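Local coordinates for protein angel homolog 2 (Homo sapiens, PDB 6RW0) that acts as a 2',3'-cyclic phosphatase of the CCR4 deadenylase family, with a DNase I-like fold, and probably binds the 3' untranslated regions of mRNA, at residues G235-V240 against V363-Y368; L395-E400 against D417-L422. All blocks are in the same frame, centred on the assembly; numbering follows the deposited sequence.

Contact 1: G235-V240 against V363-Y368; sequences GDFNSV and VDYIFY
Gly235 and Tyr365 face each other as a hydrogen-bonded antiparallel pair, each backbone N-H donating to the other's O, and Asp236 and Asp364 follow as the non-hydrogen-bonded pair. Beyond the strand end Phe237 N still reaches Val363 O, at 2.9 Å. On the face that carries the Tyr365 side chain, three rings gather. The edge of Phe367 is turned to the face of Phe237, a T-shaped pair with planes 86° apart, while Phe237 meets Tyr365 obliquely, its CD1 3.7 Å from Tyr365 CD2. Tyr365 ends in a bond from OH to Ser239 O (2.7 Å), tying the turn to the strand.

The opposite face carries two carboxylates, with Asp236 OD2 3.9 Å from Asp364 OD1. Asn58 bonds Asp236 OD2, whereas Thr353 and His418 bond Asp364 OD2. With CG anti to the backbone N (chi1 180°), Asp236 lies alongside Val363 and offers OD1 to Asn238 N at 3.0 Å, closing an Asx turn. Asn238 ND2 is held by Leu196 O. The Gly-Asp-Phe-Asn sequence at a strand end, with the side chain of Asp236 about 5 Å from a bound magnesium ion, is a signature of endonuclease/exonuclease/phosphatase active sites.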
loop_
_atom_site.group_PDB
_atom_site.type_symbol
_atom_site.label_atom_id
_atom_site.label_comp_id
_atom_site.label_asym_id
_atom_site.label_seq_id
_atom_site.Cartn_x
_atom_site.Cartn_y
_atom_site.Cartn_z
ATOM N N GLY A 235 0.240 0.891 -1.206
ATOM C CA GLY A 235 -0.414 -0.039 -0.307
ATOM C C GLY A 235 -0.562 0.492 1.099
ATOM O O GLY A 235 -0.230 1.635 1.419
ATOM N N ASP A 236 -1.075 -0.403 1.942
ATOM C CA ASP A 236 -1.192 -0.214 3.383
ATOM C C ASP A 236 -0.041 -0.998 3.993
ATOM O O ASP A 236 -0.044 -2.236 4.003
ATOM C CB ASP A 236 -2.555 -0.701 3.858
ATOM C CG ASP A 236 -2.748 -0.538 5.350
ATOM O OD1 ASP A 236 -1.749 -0.374 6.077
ATOM O OD2 ASP A 236 -3.915 -0.602 5.814
ATOM N N PHE A 237 0.974 -0.272 4.453
ATOM C CA PHE A 237 2.196 -0.860 4.997
ATOM C C PHE A 237 2.141 -1.024 6.506
ATOM O O PHE A 237 3.075 -1.580 7.092
ATOM C CB PHE A 237 3.430 -0.040 4.563
ATOM C CG PHE A 237 3.715 -0.141 3.083
ATOM C CD1 PHE A 237 2.945 0.553 2.161
ATOM C CD2 PHE A 237 4.729 -0.962 2.616
ATOM C CE1 PHE A 237 3.170 0.432 0.813
ATOM C CE2 PHE A 237 4.971 -1.073 1.259
ATOM C CZ PHE A 237 4.187 -0.382 0.358
ATOM N N ASN A 238 1.061 -0.567 7.143
ATOM C CA ASN A 238 0.900 -0.664 8.594
ATOM C C ASN A 238 2.153 -0.176 9.311
ATOM O O ASN A 238 2.561 -0.712 10.342
ATOM C CB ASN A 238 0.490 -2.069 9.009
ATOM C CG ASN A 238 -1.017 -2.256 8.979
ATOM O OD1 ASN A 238 -1.766 -1.426 9.491
ATOM N ND2 ASN A 238 -1.467 -3.330 8.365
ATOM N N SER A 239 2.755 0.873 8.758
ATOM C CA SER A 239 3.977 1.449 9.288
ATOM C C SER A 239 3.890 2.943 9.053
ATOM O O SER A 239 3.346 3.376 8.030
ATOM C CB SER A 239 5.201 0.921 8.543
ATOM O OG SER A 239 5.299 -0.492 8.650
ATOM N N VAL A 240 4.436 3.716 9.987
ATOM C CA VAL A 240 4.246 5.164 9.977
ATOM C C VAL A 240 5.441 5.928 9.419
ATOM O O VAL A 240 6.553 5.385 9.321
ATOM C CB VAL A 240 3.870 5.692 11.374
ATOM C CG1 VAL A 240 2.663 4.935 11.936
ATOM C CG2 VAL A 240 5.053 5.609 12.305
ATOM N N VAL A 363 -0.558 5.200 7.414
ATOM C CA VAL A 363 -0.026 3.868 7.140
ATOM C C VAL A 363 -0.099 3.525 5.658
ATOM O O VAL A 363 0.389 2.469 5.247
ATOM C CB VAL A 363 -0.734 2.766 7.962
ATOM C CG1 VAL A 363 -0.391 2.925 9.420
ATOM C CG2 VAL A 363 -2.242 2.772 7.706
ATOM N N ASP A 364 -0.737 4.376 4.861
ATOM C CA ASP A 364 -0.901 4.153 3.428
ATOM C C ASP A 364 0.039 5.065 2.656
ATOM O O ASP A 364 0.259 6.212 3.052
ATOM C CB ASP A 364 -2.332 4.470 2.999
ATOM C CG ASP A 364 -3.357 3.655 3.748
ATOM O OD1 ASP A 364 -3.531 2.468 3.403
ATOM O OD2 ASP A 364 -3.974 4.179 4.709
ATOM N N TYR A 365 0.584 4.551 1.547
ATOM C CA TYR A 365 1.573 5.274 0.762
ATOM C C TYR A 365 1.402 5.010 -0.725
ATOM O O TYR A 365 0.932 3.950 -1.144
ATOM C CB TYR A 365 3.002 4.825 1.139
ATOM C CG TYR A 365 3.301 5.009 2.602
ATOM C CD1 TYR A 365 3.811 6.204 3.064
ATOM C CD2 TYR A 365 3.033 4.011 3.531
ATOM C CE1 TYR A 365 4.068 6.411 4.403
ATOM C CE2 TYR A 365 3.285 4.212 4.879
ATOM C CZ TYR A 365 3.790 5.415 5.307
ATOM O OH TYR A 365 4.027 5.611 6.637
ATOM N N ILE A 366 1.853 5.978 -1.526
ATOM C CA ILE A 366 2.201 5.753 -2.925
ATOM C C ILE A 366 3.677 6.107 -3.053
ATOM O O ILE A 366 4.057 7.275 -2.889
ATOM C CB ILE A 366 1.352 6.580 -3.898
ATOM C CG1 ILE A 366 -0.140 6.250 -3.780
ATOM C CG2 ILE A 366 1.818 6.287 -5.328
ATOM C CD1 ILE A 366 -1.075 7.170 -4.569
ATOM N N PHE A 367 4.511 5.109 -3.321
ATOM C CA PHE A 367 5.924 5.301 -3.599
ATOM C C PHE A 367 6.137 5.188 -5.103
ATOM O O PHE A 367 5.403 4.476 -5.794
ATOM C CB PHE A 367 6.750 4.232 -2.897
ATOM C CG PHE A 367 6.695 4.288 -1.395
ATOM C CD1 PHE A 367 7.391 5.259 -0.704
ATOM C CD2 PHE A 367 5.995 3.325 -0.671
ATOM C CE1 PHE A 367 7.376 5.284 0.684
ATOM C CE2 PHE A 367 5.988 3.339 0.716
ATOM C CZ PHE A 367 6.659 4.329 1.388
ATOM N N TYR A 368 7.125 5.917 -5.617
ATOM C CA TYR A 368 7.371 5.901 -7.055
ATOM C C TYR A 368 8.850 6.106 -7.355
ATOM O O TYR A 368 9.575 6.742 -6.589
ATOM C CB TYR A 368 6.532 6.972 -7.770
ATOM C CG TYR A 368 6.885 8.405 -7.405
ATOM C CD1 TYR A 368 7.665 9.185 -8.246
ATOM C CD2 TYR A 368 6.432 8.979 -6.217
ATOM C CE1 TYR A 368 7.991 10.497 -7.920
ATOM C CE2 TYR A 368 6.756 10.284 -5.884
ATOM C CZ TYR A 368 7.539 11.038 -6.736
ATOM O OH TYR A 368 7.873 12.339 -6.419
#

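Contact 2: L395-E400 against D417-L422; sequences LSLLTE and DHLPLL
Leu395 and Leu422 meet where two antiparallel strands begin to part. Leu395 N donates to Leu422 O over 3.0 Å, a fairly straight bond (157° at the hydrogen) whose donor is tilted from the carbonyl plane. It is the one hydrogen bond between the segments. Beside it the two CB atoms approach to 3.9 Å, making this the close end of the contact. Both leucines also touch Phe96 of helix 82-96, which packs against them.

Past this point the backbones diverge, and leucine methyls span the gap. CD1 of Leu419 is shared, lying 4.0 Å from Leu397 CD2 and 4.1 Å from Leu398 CD1. Leu397 and Leu419 run antiparallel alongside each other, while Leu398 lies roughly perpendicular to Leu419. In Leu419, CG stands anti to the carbonyl carbon (chi1 -64°), and the extended chain beyond it carries CD1 across to both partners. A looser touch joins Leu397 CD2 to Leu421 CD1, 4.4 Å apart.

Farther on, toward partly exposed Thr399 and exposed Glu400, the packing between the segments ends. Thr399 instead serves as N-cap of helix 400-405. Polar backbone atoms near the close end find partners in Arg18 and Tyr340. Neighbouring antiparallel strands 390-395 and 421-428 thus pair at Leu395 and Leu422, while the loops leading out of and into them diverge, bridged by leucines, in one sheet of the DNase I-like fold.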
loop_
_atom_site.group_PDB
_atom_site.type_symbol
_atom_site.label_atom_id
_atom_site.label_comp_id
_atom_site.label_asym_id
_atom_site.label_seq_id
_atom_site.Cartn_x
_atom_site.Cartn_y
_atom_site.Cartn_z
ATOM N N LEU A 395 -3.551 14.563 -4.295
ATOM C CA LEU A 395 -4.789 14.972 -3.631
ATOM C C LEU A 395 -4.503 15.099 -2.140
ATOM O O LEU A 395 -4.251 14.099 -1.463
ATOM C CB LEU A 395 -5.897 13.953 -3.865
ATOM C CG LEU A 395 -7.267 14.351 -3.298
ATOM C CD1 LEU A 395 -7.791 15.522 -4.099
ATOM C CD2 LEU A 395 -8.234 13.194 -3.313
ATOM N N SER A 396 -4.582 16.316 -1.615
ATOM C CA SER A 396 -4.095 16.555 -0.262
ATOM C C SER A 396 -4.865 15.733 0.770
ATOM O O SER A 396 -6.058 15.446 0.619
ATOM C CB SER A 396 -4.160 18.044 0.064
ATOM O OG SER A 396 -5.489 18.523 0.067
ATOM N N LEU A 397 -4.178 15.362 1.851
ATOM C CA LEU A 397 -4.699 14.518 2.946
ATOM C C LEU A 397 -5.265 15.441 4.039
ATOM O O LEU A 397 -5.415 16.617 3.799
ATOM C CB LEU A 397 -3.539 13.605 3.385
ATOM C CG LEU A 397 -3.360 12.356 2.533
ATOM C CD1 LEU A 397 -2.064 11.666 2.909
ATOM C CD2 LEU A 397 -4.526 11.408 2.696
ATOM N N LEU A 398 -5.660 14.883 5.161
ATOM C CA LEU A 398 -6.281 15.613 6.272
ATOM C C LEU A 398 -5.560 15.286 7.568
ATOM O O LEU A 398 -4.746 14.408 7.596
ATOM C CB LEU A 398 -7.746 15.189 6.354
ATOM C CG LEU A 398 -8.581 15.438 5.109
ATOM C CD1 LEU A 398 -9.948 14.830 5.282
ATOM C CD2 LEU A 398 -8.691 16.919 4.815
ATOM N N THR A 399 -5.834 16.068 8.588
ATOM C CA THR A 399 -5.298 15.841 9.937
ATOM C C THR A 399 -6.268 14.980 10.745
ATOM O O THR A 399 -7.398 14.804 10.353
ATOM C CB THR A 399 -5.035 17.157 10.671
ATOM O OG1 THR A 399 -6.309 17.716 10.950
ATOM C CG2 THR A 399 -4.186 18.124 9.884
ATOM N N GLU A 400 -5.794 14.485 11.882
ATOM C CA GLU A 400 -6.595 13.705 12.837
ATOM C C GLU A 400 -7.749 14.596 13.312
ATOM O O GLU A 400 -8.845 14.127 13.383
ATOM C CB GLU A 400 -5.705 13.279 14.006
ATOM C CG GLU A 400 -6.456 12.596 15.126
ATOM C CD GLU A 400 -5.563 12.107 16.250
ATOM O OE1 GLU A 400 -4.374 12.336 16.165
ATOM O OE2 GLU A 400 -6.089 11.530 17.183
ATOM N N ASP A 417 -12.509 3.288 6.730
ATOM C CA ASP A 417 -11.700 3.840 7.815
ATOM C C ASP A 417 -10.356 4.366 7.323
ATOM O O ASP A 417 -9.570 4.869 8.134
ATOM C CB ASP A 417 -11.558 2.893 9.021
ATOM C CG ASP A 417 -10.895 1.580 8.699
ATOM O OD1 ASP A 417 -10.760 1.237 7.515
ATOM O OD2 ASP A 417 -10.515 0.881 9.668
ATOM N N HIS A 418 -10.094 4.297 6.022
ATOM C CA HIS A 418 -8.951 4.958 5.418
ATOM C C HIS A 418 -9.421 6.006 4.421
ATOM O O HIS A 418 -10.558 5.976 3.936
ATOM C CB HIS A 418 -8.054 3.979 4.643
ATOM C CG HIS A 418 -7.421 2.937 5.496
ATOM N ND1 HIS A 418 -6.056 2.830 5.660
ATOM C CD2 HIS A 418 -7.967 1.958 6.252
ATOM C CE1 HIS A 418 -5.790 1.826 6.474
ATOM N NE2 HIS A 418 -6.935 1.281 6.853
ATOM N N LEU A 419 -8.505 6.966 4.105
ATOM C CA LEU A 419 -8.726 7.877 2.999
ATOM C C LEU A 419 -8.029 7.372 1.744
ATOM O O LEU A 419 -6.959 6.759 1.827
ATOM C CB LEU A 419 -8.118 9.241 3.323
ATOM C CG LEU A 419 -8.736 9.987 4.499
ATOM C CD1 LEU A 419 -7.934 11.254 4.802
ATOM C CD2 LEU A 419 -10.169 10.341 4.218
ATOM N N PRO A 420 -8.591 7.625 0.559
ATOM C CA PRO A 420 -7.872 7.281 -0.675
ATOM C C PRO A 420 -6.742 8.260 -0.948
ATOM O O PRO A 420 -6.881 9.468 -0.743
ATOM C CB PRO A 420 -8.955 7.365 -1.757
ATOM C CG PRO A 420 -9.945 8.354 -1.211
ATOM C CD PRO A 420 -9.940 8.167 0.288
ATOM N N LEU A 421 -5.623 7.729 -1.425
ATOM C CA LEU A 421 -4.479 8.511 -1.877
ATOM C C LEU A 421 -4.554 8.592 -3.393
ATOM O O LEU A 421 -4.986 7.636 -4.048
ATOM C CB LEU A 421 -3.184 7.816 -1.460
ATOM C CG LEU A 421 -2.746 7.995 -0.001
ATOM C CD1 LEU A 421 -3.734 7.432 1.003
ATOM C CD2 LEU A 421 -1.357 7.365 0.222
ATOM N N LEU A 422 -4.153 9.727 -3.959
ATOM C CA LEU A 422 -4.267 9.905 -5.400
ATOM C C LEU A 422 -3.135 10.782 -5.888
ATOM O O LEU A 422 -2.868 11.839 -5.305
ATOM C CB LEU A 422 -5.624 10.522 -5.747
ATOM C CG LEU A 422 -5.964 10.745 -7.220
ATOM C CD1 LEU A 422 -6.095 9.453 -8.017
ATOM C CD2 LEU A 422 -7.268 11.566 -7.311
#

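In the fold
The two contacts lie in series along the chain, contact 1 closing before contact 2 opens, with their centres about 12 Å apart. Contact 1 joins strands 231-236 and 359-369 of one mixed sheet; contact 2 joins the end of strand 390-395 and the loop after it to the start of strand 421-428 and the loop before it, in the other sheet of the two-sheet sandwich of DNase I-like enzymes. They touch directly: Leu421 CD2 packs on the backbone of Asp364 and Tyr365. Leu421 and His418 thus link the second sheet to strand 359-369 beside the magnesium site, where Asp236 and Asp364 of one sheet meet His418, from the loop leading into strand 421-428.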